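Local coordinates for 2-dehydropantoate 2-reductase (Enterococcus faecium, PDB 3WFI), which acts as an NAD(H)-dependent D-mandelate dehydrogenase of the ketopantoate reductase family, interconverting D-mandelate and the corresponding 2-keto acid, at residues S13-M18 with I75-A80; G43-F48 with E52-L57; I184-C189 with V238-A243; A230-E235 with S282-K287. All coordinates share one frame; numbering follows the deposited sequence.

Contact 1. Residues S13-M18 with I75-A80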
loop_
_atom_site.group_PDB
_atom_site.type_symbol
_atom_site.label_atom_id
_atom_site.label_comp_id
_atom_site.label_asym_id
_atom_site.label_seq_id
_atom_site.Cartn_x
_atom_site.Cartn_y
_atom_site.Cartn_z
ATOM N N SER B 13 33.187 -20.844 -3.995
ATOM C CA SER B 13 34.198 -21.787 -4.463
ATOM C C SER B 13 35.400 -21.064 -5.073
ATOM O O SER B 13 36.529 -21.490 -4.878
ATOM C CB SER B 13 33.599 -22.779 -5.459
ATOM O OG SER B 13 32.685 -23.662 -4.815
ATOM N N ARG B 14 35.170 -19.980 -5.805
ATOM C CA ARG B 14 36.282 -19.192 -6.332
ATOM C C ARG B 14 37.126 -18.672 -5.174
ATOM O O ARG B 14 38.341 -18.884 -5.142
ATOM C CB ARG B 14 35.804 -17.994 -7.156
ATOM C CG ARG B 14 36.958 -17.075 -7.549
ATOM C CD ARG B 14 36.526 -15.832 -8.306
ATOM N NE ARG B 14 36.297 -16.041 -9.740
ATOM C CZ ARG B 14 37.242 -16.192 -10.679
ATOM N NH1 ARG B 14 38.531 -16.220 -10.369
ATOM N NH2 ARG B 14 36.883 -16.348 -11.956
ATOM N N PHE B 15 36.469 -17.993 -4.232
ATOM C CA PHE B 15 37.158 -17.397 -3.084
ATOM C C PHE B 15 37.896 -18.466 -2.277
ATOM O O PHE B 15 39.067 -18.299 -1.955
ATOM C CB PHE B 15 36.184 -16.628 -2.183
ATOM C CG PHE B 15 35.945 -15.203 -2.611
ATOM C CD1 PHE B 15 35.378 -14.921 -3.849
ATOM C CD2 PHE B 15 36.248 -14.143 -1.764
ATOM C CE1 PHE B 15 35.150 -13.627 -4.250
ATOM C CE2 PHE B 15 36.020 -12.833 -2.159
ATOM C CZ PHE B 15 35.464 -12.579 -3.408
ATOM N N GLY B 16 37.221 -19.573 -1.996
ATOM C CA GLY B 16 37.812 -20.689 -1.272
ATOM C C GLY B 16 39.050 -21.250 -1.949
ATOM O O GLY B 16 40.086 -21.468 -1.304
ATOM N N LEU B 17 38.946 -21.482 -3.253
ATOM C CA LEU B 17 40.075 -21.983 -4.024
ATOM C C LEU B 17 41.254 -21.011 -4.030
ATOM O O LEU B 17 42.403 -21.401 -3.756
ATOM C CB LEU B 17 39.649 -22.260 -5.457
ATOM C CG LEU B 17 40.738 -22.919 -6.298
ATOM C CD1 LEU B 17 41.104 -24.289 -5.739
ATOM C CD2 LEU B 17 40.269 -23.028 -7.744
ATOM N N MET B 18 40.976 -19.747 -4.336
ATOM C CA MET B 18 42.036 -18.760 -4.441
ATOM C C MET B 18 42.716 -18.550 -3.079
ATOM O O MET B 18 43.945 -18.521 -2.993
ATOM C CB MET B 18 41.511 -17.459 -5.020
ATOM C CG MET B 18 41.124 -17.604 -6.481
ATOM S SD MET B 18 40.334 -16.155 -7.167
ATOM C CE MET B 18 41.723 -15.055 -7.402
ATOM N N ILE B 75 33.478 -15.502 5.397
ATOM C CA ILE B 75 33.019 -14.778 4.207
ATOM C C ILE B 75 31.669 -15.355 3.791
ATOM O O ILE B 75 31.548 -16.547 3.510
ATOM C CB ILE B 75 34.021 -14.867 3.037
ATOM C CG1 ILE B 75 35.438 -14.576 3.530
ATOM C CG2 ILE B 75 33.633 -13.894 1.925
ATOM C CD1 ILE B 75 36.501 -14.651 2.451
ATOM N N LEU B 76 30.649 -14.491 3.773
ATOM C CA LEU B 76 29.269 -14.907 3.569
ATOM C C LEU B 76 28.870 -14.796 2.106
ATOM O O LEU B 76 28.967 -13.711 1.522
ATOM C CB LEU B 76 28.325 -14.020 4.395
ATOM C CG LEU B 76 28.421 -14.101 5.926
ATOM C CD1 LEU B 76 27.651 -12.943 6.538
ATOM C CD2 LEU B 76 27.882 -15.416 6.443
ATOM N N PHE B 77 28.414 -15.915 1.546
ATOM C CA PHE B 77 27.836 -15.978 0.199
ATOM C C PHE B 77 26.473 -16.675 0.284
ATOM O O PHE B 77 26.232 -17.655 -0.419
ATOM C CB PHE B 77 28.723 -16.796 -0.750
ATOM C CG PHE B 77 30.069 -16.191 -0.998
ATOM C CD1 PHE B 77 30.222 -15.205 -1.955
ATOM C CD2 PHE B 77 31.175 -16.583 -0.258
ATOM C CE1 PHE B 77 31.456 -14.619 -2.177
ATOM C CE2 PHE B 77 32.419 -16.003 -0.481
ATOM C CZ PHE B 77 32.553 -15.024 -1.444
ATOM N N THR B 78 25.614 -16.208 1.177
ATOM C CA THR B 78 24.306 -16.820 1.397
ATOM C C THR B 78 23.224 -15.783 1.118
ATOM O O THR B 78 23.315 -14.660 1.604
ATOM C CB THR B 78 24.155 -17.295 2.859
ATOM O OG1 THR B 78 25.082 -18.348 3.131
ATOM C CG2 THR B 78 22.764 -17.818 3.121
ATOM N N LYS B 79 22.185 -16.167 0.383
ATOM C CA LYS B 79 21.051 -15.263 0.150
ATOM C C LYS B 79 20.417 -14.791 1.458
ATOM O O LYS B 79 20.455 -15.490 2.473
ATOM C CB LYS B 79 19.989 -15.935 -0.728
ATOM C CG LYS B 79 20.452 -16.157 -2.156
ATOM C CD LYS B 79 19.526 -17.108 -2.922
ATOM C CE LYS B 79 19.294 -16.622 -4.339
ATOM N NZ LYS B 79 18.234 -17.378 -5.061
ATOM N N ALA B 80 19.834 -13.594 1.416
ATOM C CA ALA B 80 19.202 -12.973 2.588
ATOM C C ALA B 80 18.297 -13.950 3.338
ATOM O O ALA B 80 18.399 -14.084 4.558
ATOM C CB ALA B 80 18.406 -11.742 2.170
#
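The hydroxyl OG of S13 is gripped twice, by a hydrogen bond to G9 O and a weaker one to A8 O, and so fastens the turn of helix from which F15 reaches across to F77 and I75. The same turn is closed by the backbone bond from L17 N to S13 O, 2.9 Å long. No hydrogen bond crosses between the two segments; what joins them is aromatic and aliphatic. F15 and F77 form a T-shaped (edge-to-face) pair whose centroids lie 5.0 Å apart and whose planes stand at 65°. F77 supplies the edge. Its CZ sits over one face of F15, displaced toward the rim, and comes within 3.6 Å of F15 CG. With CG anti to its own carbonyl carbon (chi1 -64°), F77 sends its ring back toward helix 10-21, where it also touches M11. I75 adds a smaller aliphatic contact, its CD1 lying 4.3 Å from F15 CD2. Backbone bonds to A4 and A6 fix I75 in the sheet beside strand 2-6, and F77 is bonded to A6 in turn, so the end of the strand and the first loop residue after it present both side chains to the helix. Beyond F77 the chain runs on to K79, which, like M11, has been seen to bind NAD(+) in this protein. A helix that follows what is probably a GxGxxG turn after the first strand and packs on the parallel strand lying beside that one in the sheet is characteristic of the Rossmann dinucleotide-binding fold.

Contact 2. Residues G43-F48 with E52-L57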
loop_
_atom_site.group_PDB
_atom_site.type_symbol
_atom_site.label_atom_id
_atom_site.label_comp_id
_atom_site.label_asym_id
_atom_site.label_seq_id
_atom_site.Cartn_x
_atom_site.Cartn_y
_atom_site.Cartn_z
ATOM N N GLY B 43 37.410 -33.724 -3.989
ATOM C CA GLY B 43 37.920 -32.362 -3.903
ATOM C C GLY B 43 37.101 -31.430 -4.769
ATOM O O GLY B 43 36.211 -31.869 -5.497
ATOM N N LEU B 44 37.394 -30.137 -4.687
ATOM C CA LEU B 44 36.780 -29.165 -5.580
ATOM C C LEU B 44 37.521 -29.166 -6.913
ATOM O O LEU B 44 38.728 -28.926 -6.946
ATOM C CB LEU B 44 36.828 -27.771 -4.972
ATOM C CG LEU B 44 36.343 -26.625 -5.862
ATOM C CD1 LEU B 44 34.892 -26.842 -6.263
ATOM C CD2 LEU B 44 36.518 -25.301 -5.139
ATOM N N GLN B 45 36.789 -29.415 -7.999
ATOM C CA GLN B 45 37.368 -29.429 -9.342
ATOM C C GLN B 45 37.051 -28.118 -10.044
ATOM O O GLN B 45 35.895 -27.686 -10.079
ATOM C CB GLN B 45 36.802 -30.592 -10.166
ATOM C CG GLN B 45 37.126 -31.969 -9.611
ATOM C CD GLN B 45 38.588 -32.350 -9.725
ATOM O OE1 GLN B 45 39.252 -32.055 -10.719
ATOM N NE2 GLN B 45 39.092 -33.046 -8.712
ATOM N N ALA B 46 38.071 -27.493 -10.616
ATOM C CA ALA B 46 37.896 -26.201 -11.259
ATOM C C ALA B 46 38.599 -26.141 -12.602
ATOM O O ALA B 46 39.685 -26.688 -12.775
ATOM C CB ALA B 46 38.398 -25.089 -10.356
ATOM N N ASN B 47 37.948 -25.485 -13.555
ATOM C CA ASN B 47 38.618 -24.984 -14.732
ATOM C C ASN B 47 38.989 -23.541 -14.452
ATOM O O ASN B 47 38.133 -22.649 -14.483
ATOM C CB ASN B 47 37.728 -25.031 -15.963
ATOM C CG ASN B 47 38.339 -24.247 -17.111
ATOM O OD1 ASN B 47 39.473 -24.506 -17.500
ATOM N ND2 ASN B 47 37.632 -23.238 -17.601
ATOM N N PHE B 48 40.266 -23.300 -14.192
ATOM C CA PHE B 48 40.661 -21.992 -13.701
ATOM C C PHE B 48 40.905 -21.004 -14.856
ATOM O O PHE B 48 40.001 -20.265 -15.199
ATOM C CB PHE B 48 41.796 -22.101 -12.675
ATOM C CG PHE B 48 41.809 -20.970 -11.682
ATOM C CD1 PHE B 48 41.822 -21.206 -10.311
ATOM C CD2 PHE B 48 41.779 -19.657 -12.126
ATOM C CE1 PHE B 48 41.841 -20.143 -9.418
ATOM C CE2 PHE B 48 41.790 -18.598 -11.237
ATOM C CZ PHE B 48 41.820 -18.839 -9.884
ATOM N N GLU B 52 42.661 -27.437 -15.628
ATOM C CA GLU B 52 41.912 -28.324 -14.752
ATOM C C GLU B 52 42.700 -28.482 -13.457
ATOM O O GLU B 52 43.727 -29.164 -13.430
ATOM C CB GLU B 52 41.675 -29.690 -15.412
ATOM C CG GLU B 52 40.827 -29.666 -16.678
ATOM C CD GLU B 52 40.639 -31.044 -17.295
ATOM O OE1 GLU B 52 41.061 -32.052 -16.682
ATOM O OE2 GLU B 52 40.057 -31.117 -18.399
ATOM N N VAL B 53 42.226 -27.834 -12.391
ATOM C CA VAL B 53 42.899 -27.864 -11.091
ATOM C C VAL B 53 41.986 -28.514 -10.067
ATOM O O VAL B 53 40.768 -28.585 -10.251
ATOM C CB VAL B 53 43.333 -26.466 -10.576
ATOM C CG1 VAL B 53 44.486 -25.925 -11.410
ATOM C CG2 VAL B 53 42.170 -25.484 -10.547
ATOM N N GLU B 54 42.589 -29.010 -8.994
ATOM C CA GLU B 54 41.811 -29.524 -7.874
ATOM C C GLU B 54 42.434 -29.169 -6.541
ATOM O O GLU B 54 43.638 -28.919 -6.423
ATOM C CB GLU B 54 41.596 -31.037 -7.966
ATOM C CG GLU B 54 42.697 -31.863 -7.333
ATOM C CD GLU B 54 42.519 -33.365 -7.506
ATOM O OE1 GLU B 54 41.710 -33.804 -8.355
ATOM O OE2 GLU B 54 43.211 -34.109 -6.791
ATOM N N ALA B 55 41.585 -29.185 -5.527
ATOM C CA ALA B 55 41.996 -28.856 -4.184
ATOM C C ALA B 55 41.122 -29.647 -3.223
ATOM O O ALA B 55 39.896 -29.651 -3.357
ATOM C CB ALA B 55 41.851 -27.360 -3.962
ATOM N N LYS B 56 41.750 -30.350 -2.286
ATOM C CA LYS B 56 41.003 -31.126 -1.307
ATOM C C LYS B 56 40.617 -30.193 -0.149
ATOM O O LYS B 56 41.198 -30.226 0.936
ATOM C CB LYS B 56 41.778 -32.371 -0.868
ATOM C CG LYS B 56 42.115 -33.275 -2.048
ATOM C CD LYS B 56 40.909 -34.101 -2.462
ATOM C CE LYS B 56 40.984 -34.517 -3.925
ATOM N NZ LYS B 56 41.912 -35.661 -4.157
ATOM N N LEU B 57 39.638 -29.341 -0.425
ATOM C CA LEU B 57 39.194 -28.333 0.526
ATOM C C LEU B 57 38.324 -29.015 1.556
ATOM O O LEU B 57 37.427 -29.776 1.195
ATOM C CB LEU B 57 38.399 -27.228 -0.167
ATOM C CG LEU B 57 39.121 -26.047 -0.815
ATOM C CD1 LEU B 57 40.636 -26.135 -0.760
ATOM C CD2 LEU B 57 38.649 -25.798 -2.232
#
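This is a beta hairpin, with strands 44-47 and 52-55 lying antiparallel at one margin of a small four-stranded sheet, beside helix 10-21. Two hydrogen-bonded pairs hold it. In one, A46 N meets V53 O at 2.9 Å and V53 N returns a bond to A46 O at 2.8 Å; in the other, L44 N reaches A55 O at 2.9 Å and A55 N gives a longer bond to L44 O. Side chains alternate between the two faces, as in any regular beta strand. L44, A46, V53 and A55 share one face, where A46 CB touches V53 CG2 and L44 CD2 lies 3.6 Å from CD2 of L57. A55 and F48 also rest on L17, and the hairpin thereby packs against the Rossmann helix. On the other face Q45 and E54 run alongside each other. Q45 NE2 donates to E54 OE1 over 2.7 Å, meeting the oxygen from above the carboxylate plane, with the two flat groups 83° apart. The chain of Q45 bends at chi2 (-69°), which turns its amide toward E54; NE2 also bonds to H42 O. The other carboxylate oxygen, E54 OE2, is paired in a salt bridge with K56 NZ, whose hydrogen bond to it is weak.

Contact 3. Residues I184-C189 with V238-A243; sequences IYRKAC and VPEVIA
R186 and E240 form the first shell, a salt bridge in which the arginine presents its side to the carboxylate and uses two nitrogens. NE donates to E240 OE1 over 2.8 Å, and NH2 donates to E240 OE2 over 2.9 Å. Both oxygens lie close to the guanidinium plane, and both are approached on their syn sides; the two flat groups are only 24° apart, so the two hydrogen bonds together hold the groups nearly coplanar and restrict their relative rotation. The two side chains themselves come in at about a right angle. R186 is extended from CG to NE, with CG anti to the backbone N (chi1 179°), which carries the charged group across the gap, while E240 bends at chi2 to turn its carboxylate to meet it. Next to the ion pair lies an apolar layer. V241 divides its two methyl groups: CG1 lies 3.5 Å from C189 CB and also touches the sulfur, whereas CG2 faces the aliphatic stem of R186, 4.0 Å from its CG. A second shell steadies these residues. D237 OD1, just ahead of helix 238-246, accepts a hydrogen bond from E240 N, C189 also packs on F225 and C245, and R186 touches H244. The axes of the short helical segments pass 9.8 Å apart, inclined at 48°. Helices packed through a small apolar seam with an ion pair at its margin belong here to the all-helical C-terminal domain of the ketopantoate reductase family, a member of the 6PGD_C clan.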
loop_
_atom_site.group_PDB
_atom_site.type_symbol
_atom_site.label_atom_id
_atom_site.label_comp_id
_atom_site.label_asym_id
_atom_site.label_seq_id
_atom_site.Cartn_x
_atom_site.Cartn_y
_atom_site.Cartn_z
ATOM N N ILE B 184 25.321 0.793 -1.014
ATOM C CA ILE B 184 24.404 -0.286 -0.664
ATOM C C ILE B 184 23.016 0.300 -0.276
ATOM O O ILE B 184 21.970 -0.253 -0.638
ATOM C CB ILE B 184 24.945 -1.168 0.510
ATOM C CG1 ILE B 184 26.235 -1.940 0.196
ATOM C CG2 ILE B 184 23.878 -2.139 1.026
ATOM C CD1 ILE B 184 26.823 -1.863 -1.188
ATOM N N TYR B 185 23.003 1.404 0.471
ATOM C CA TYR B 185 21.731 2.079 0.799
ATOM C C TYR B 185 21.067 2.639 -0.449
ATOM O O TYR B 185 19.873 2.483 -0.625
ATOM C CB TYR B 185 21.914 3.169 1.856
ATOM C CG TYR B 185 21.462 2.772 3.259
ATOM C CD1 TYR B 185 22.385 2.517 4.268
ATOM C CD2 TYR B 185 20.096 2.701 3.587
ATOM C CE1 TYR B 185 21.956 2.174 5.558
ATOM C CE2 TYR B 185 19.658 2.361 4.865
ATOM C CZ TYR B 185 20.576 2.104 5.849
ATOM O OH TYR B 185 20.077 1.774 7.094
ATOM N N ARG B 186 21.858 3.236 -1.337
ATOM C CA ARG B 186 21.333 3.795 -2.589
ATOM C C ARG B 186 20.714 2.713 -3.465
ATOM O O ARG B 186 19.614 2.876 -3.998
ATOM C CB ARG B 186 22.464 4.504 -3.352
ATOM C CG ARG B 186 22.081 5.108 -4.698
ATOM C CD ARG B 186 23.168 6.104 -5.091
ATOM N NE ARG B 186 23.036 6.682 -6.423
ATOM C CZ ARG B 186 23.434 6.100 -7.551
ATOM N NH1 ARG B 186 23.926 4.863 -7.547
ATOM N NH2 ARG B 186 23.305 6.756 -8.703
ATOM N N LYS B 187 21.418 1.596 -3.619
ATOM C CA LYS B 187 20.858 0.457 -4.325
ATOM C C LYS B 187 19.574 -0.069 -3.643
ATOM O O LYS B 187 18.625 -0.467 -4.314
ATOM C CB LYS B 187 21.904 -0.654 -4.443
ATOM C CG LYS B 187 21.396 -1.962 -5.043
ATOM C CD LYS B 187 20.773 -1.755 -6.417
ATOM C CE LYS B 187 20.387 -3.083 -7.063
ATOM N NZ LYS B 187 19.295 -2.904 -8.069
ATOM N N ALA B 188 19.561 -0.128 -2.317
ATOM C CA ALA B 188 18.383 -0.663 -1.610
ATOM C C ALA B 188 17.154 0.213 -1.813
ATOM O O ALA B 188 16.022 -0.299 -1.817
ATOM C CB ALA B 188 18.670 -0.850 -0.123
ATOM N N CYS B 189 17.376 1.522 -1.989
ATOM C CA CYS B 189 16.286 2.440 -2.314
ATOM C C CYS B 189 15.638 2.049 -3.655
ATOM O O CYS B 189 14.414 2.004 -3.774
ATOM C CB CYS B 189 16.777 3.900 -2.339
ATOM S SG CYS B 189 17.146 4.599 -0.703
ATOM N N VAL B 238 19.199 12.693 -1.048
ATOM C CA VAL B 238 17.854 12.211 -1.363
ATOM C C VAL B 238 17.399 12.545 -2.789
ATOM O O VAL B 238 16.943 11.655 -3.514
ATOM C CB VAL B 238 16.824 12.635 -0.292
ATOM C CG1 VAL B 238 15.399 12.351 -0.761
ATOM C CG2 VAL B 238 17.123 11.906 1.010
ATOM N N PRO B 239 17.564 13.806 -3.227
ATOM C CA PRO B 239 17.184 14.088 -4.615
ATOM C C PRO B 239 17.898 13.193 -5.638
ATOM O O PRO B 239 17.254 12.676 -6.564
ATOM C CB PRO B 239 17.566 15.567 -4.795
ATOM C CG PRO B 239 17.549 16.140 -3.427
ATOM C CD PRO B 239 17.970 15.029 -2.504
ATOM N N GLU B 240 19.204 12.991 -5.467
ATOM C CA GLU B 240 19.945 12.130 -6.394
ATOM C C GLU B 240 19.426 10.708 -6.330
ATOM O O GLU B 240 19.171 10.089 -7.369
ATOM C CB GLU B 240 21.444 12.160 -6.118
ATOM C CG GLU B 240 22.294 11.555 -7.228
ATOM C CD GLU B 240 22.264 10.023 -7.295
ATOM O OE1 GLU B 240 22.243 9.342 -6.235
ATOM O OE2 GLU B 240 22.270 9.486 -8.423
ATOM N N VAL B 241 19.238 10.197 -5.120
ATOM C CA VAL B 241 18.761 8.824 -4.975
ATOM C C VAL B 241 17.385 8.639 -5.612
ATOM O O VAL B 241 17.152 7.647 -6.308
ATOM C CB VAL B 241 18.799 8.348 -3.513
ATOM C CG1 VAL B 241 18.115 6.994 -3.360
ATOM C CG2 VAL B 241 20.243 8.269 -3.042
ATOM N N ILE B 242 16.491 9.606 -5.403
ATOM C CA ILE B 242 15.186 9.599 -6.047
ATOM C C ILE B 242 15.343 9.565 -7.574
ATOM O O ILE B 242 14.713 8.747 -8.253
ATOM C CB ILE B 242 14.330 10.815 -5.622
ATOM C CG1 ILE B 242 13.913 10.673 -4.158
ATOM C CG2 ILE B 242 13.085 10.928 -6.494
ATOM C CD1 ILE B 242 13.426 11.954 -3.502
ATOM N N ALA B 243 16.177 10.447 -8.113
ATOM C CA ALA B 243 16.425 10.472 -9.572
ATOM C C ALA B 243 16.969 9.125 -10.055
ATOM O O ALA B 243 16.579 8.623 -11.115
ATOM C CB ALA B 243 17.384 11.596 -9.938
#

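Contact 4. Residues A230-E235 with S282-K287; sequences AVEKIE and SRKGKK
Helix 214-231 ends in a Schellman motif, with I234 N bonded to A229 O, K233 N to A230 O and K233 at positive phi (66°), and E232, the first residue to leave helical geometry, faces K284 of helix 278-288. The side chains of E232 and K284 carry the whole contact and cross at about a right angle. K284 NZ donates to E232 OE2 over 2.8 Å as part of a salt bridge, using the syn lone pair of that oxygen. The lysine chain bends at its last torsion (chi4 -64°), which turns the ammonium in toward the carboxylate; K284 CD also lies 3.4 Å from E232 OE2. E232 is extended beyond CG and brings its carboxylate across from the end of its helix. Within the helical C-terminal domain, the pair thus ties the C-terminal end of one helix to the flank of another. Neither group relies on the other alone. K284 is buried, and its NZ also makes salt bridges with E110 and D111, so three carboxylates surround one ammonium, an arrangement that would be expected to favour its positive charge. E232 is held at both oxygens: OE1 is hydrogen-bonded to Y185 OH, while OE2, already engaged by the lysine, is bonded to Y288 OH as well. Because E110 and D111 belong to helix 109-113, K284 bridges from this domain to the nucleotide-binding part of the chain.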
loop_
_atom_site.group_PDB
_atom_site.type_symbol
_atom_site.label_atom_id
_atom_site.label_comp_id
_atom_site.label_asym_id
_atom_site.label_seq_id
_atom_site.Cartn_x
_atom_site.Cartn_y
_atom_site.Cartn_z
ATOM N N ALA B 230 20.463 7.918 8.127
ATOM C CA ALA B 230 21.054 9.019 8.892
ATOM C C ALA B 230 21.371 8.625 10.347
ATOM O O ALA B 230 22.384 9.042 10.900
ATOM C CB ALA B 230 20.150 10.242 8.854
ATOM N N VAL B 231 20.514 7.817 10.955
ATOM C CA VAL B 231 20.773 7.285 12.297
ATOM C C VAL B 231 22.056 6.458 12.286
ATOM O O VAL B 231 22.832 6.483 13.239
ATOM C CB VAL B 231 19.599 6.424 12.813
ATOM C CG1 VAL B 231 19.929 5.813 14.177
ATOM C CG2 VAL B 231 18.320 7.248 12.903
ATOM N N GLU B 232 22.301 5.750 11.197
ATOM C CA GLU B 232 23.523 4.953 11.051
ATOM C C GLU B 232 24.684 5.754 10.406
ATOM O O GLU B 232 25.614 5.171 9.867
ATOM C CB GLU B 232 23.204 3.684 10.259
ATOM C CG GLU B 232 22.114 2.865 10.942
ATOM C CD GLU B 232 21.586 1.711 10.133
ATOM O OE1 GLU B 232 21.833 1.651 8.907
ATOM O OE2 GLU B 232 20.894 0.859 10.740
ATOM N N LYS B 233 24.613 7.085 10.496
ATOM C CA LYS B 233 25.683 7.991 10.076
ATOM C C LYS B 233 25.925 7.956 8.581
ATOM O O LYS B 233 27.035 8.230 8.130
ATOM C CB LYS B 233 27.001 7.694 10.815
ATOM C CG LYS B 233 26.862 7.507 12.318
ATOM C CD LYS B 233 26.250 8.725 12.980
ATOM C CE LYS B 233 26.160 8.560 14.498
ATOM N NZ LYS B 233 25.139 9.489 15.048
ATOM N N ILE B 234 24.884 7.639 7.818
ATOM C CA ILE B 234 24.963 7.655 6.373
ATOM C C ILE B 234 23.982 8.708 5.860
ATOM O O ILE B 234 22.777 8.591 6.064
ATOM C CB ILE B 234 24.577 6.288 5.780
ATOM C CG1 ILE B 234 25.591 5.192 6.208
ATOM C CG2 ILE B 234 24.467 6.416 4.260
ATOM C CD1 ILE B 234 26.863 5.147 5.379
ATOM N N GLU B 235 24.498 9.728 5.193
ATOM C CA GLU B 235 23.685 10.853 4.770
ATOM C C GLU B 235 23.439 10.798 3.272
ATOM O O GLU B 235 24.248 11.258 2.477
ATOM C CB GLU B 235 24.364 12.143 5.222
ATOM C CG GLU B 235 23.512 13.376 5.029
ATOM C CD GLU B 235 24.191 14.661 5.506
ATOM O OE1 GLU B 235 25.322 14.597 6.046
ATOM O OE2 GLU B 235 23.577 15.737 5.358
ATOM N N SER B 282 11.758 -1.148 7.956
ATOM C CA SER B 282 10.727 -1.156 9.009
ATOM C C SER B 282 11.310 -1.571 10.358
ATOM O O SER B 282 11.050 -0.936 11.363
ATOM C CB SER B 282 9.576 -2.086 8.645
ATOM O OG SER B 282 8.890 -1.608 7.489
ATOM N N ARG B 283 12.116 -2.632 10.359
ATOM C CA ARG B 283 12.748 -3.113 11.594
ATOM C C ARG B 283 13.683 -2.085 12.239
ATOM O O ARG B 283 13.595 -1.832 13.446
ATOM C CB ARG B 283 13.463 -4.446 11.345
ATOM C CG ARG B 283 12.486 -5.609 11.280
ATOM C CD ARG B 283 13.190 -6.963 11.283
ATOM N NE ARG B 283 14.126 -7.155 10.176
ATOM C CZ ARG B 283 13.785 -7.403 8.916
ATOM N NH1 ARG B 283 12.501 -7.468 8.543
ATOM N NH2 ARG B 283 14.742 -7.586 8.013
ATOM N N LYS B 284 14.554 -1.482 11.443
ATOM C CA LYS B 284 15.427 -0.402 11.917
ATOM C C LYS B 284 14.618 0.799 12.413
ATOM O O LYS B 284 14.952 1.413 13.442
ATOM C CB LYS B 284 16.373 0.062 10.802
ATOM C CG LYS B 284 17.495 -0.903 10.442
ATOM C CD LYS B 284 18.206 -0.439 9.175
ATOM C CE LYS B 284 19.236 -1.445 8.663
ATOM N NZ LYS B 284 20.337 -1.617 9.638
ATOM N N GLY B 285 13.555 1.138 11.691
ATOM C CA GLY B 285 12.644 2.222 12.121
ATOM C C GLY B 285 12.082 2.019 13.519
ATOM O O GLY B 285 12.065 2.947 14.336
ATOM N N LYS B 286 11.630 0.798 13.798
ATOM C CA LYS B 286 11.112 0.456 15.126
ATOM C C LYS B 286 12.182 0.610 16.201
ATOM O O LYS B 286 11.923 1.142 17.276
ATOM C CB LYS B 286 10.581 -0.975 15.152
ATOM C CG LYS B 286 9.215 -1.163 14.518
ATOM C CD LYS B 286 8.862 -2.649 14.531
ATOM C CE LYS B 286 8.417 -3.101 15.911
ATOM N NZ LYS B 286 8.592 -4.567 16.137
ATOM N N LYS B 287 13.388 0.149 15.887
ATOM C CA LYS B 287 14.518 0.223 16.811
ATOM C C LYS B 287 14.946 1.668 17.065
ATOM O O LYS B 287 15.282 2.022 18.179
ATOM C CB LYS B 287 15.693 -0.572 16.235
ATOM C CG LYS B 287 16.894 -0.689 17.154
ATOM C CD LYS B 287 18.001 -1.453 16.449
ATOM C CE LYS B 287 19.231 -1.598 17.337
ATOM N NZ LYS B 287 20.228 -2.478 16.680
#

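The four contacts fall into two groups, one for each domain. Contact 2 is nested within the loop closed by contact 1, and the two touch directly: L17 CD2 meets F48 CD1 at 3.5 Å, and L17 CD1 meets A55 CB at 3.6 Å. Contacts 3 and 4 alternate along the chain and are joined by Y185 OH and E232 OE1, 2.5 Å apart in a probable hydrogen bond. Contact 1 lies nearest the coenzyme site, holding K79, whereas R186 of contact 3 has its side chain about 12 Å from that of N105, another residue seen to bind NAD(+). The nearest atoms of contacts 1 and 4 are about 8 Å apart, while the centres of contacts 2 and 4 are separated by 43 Å.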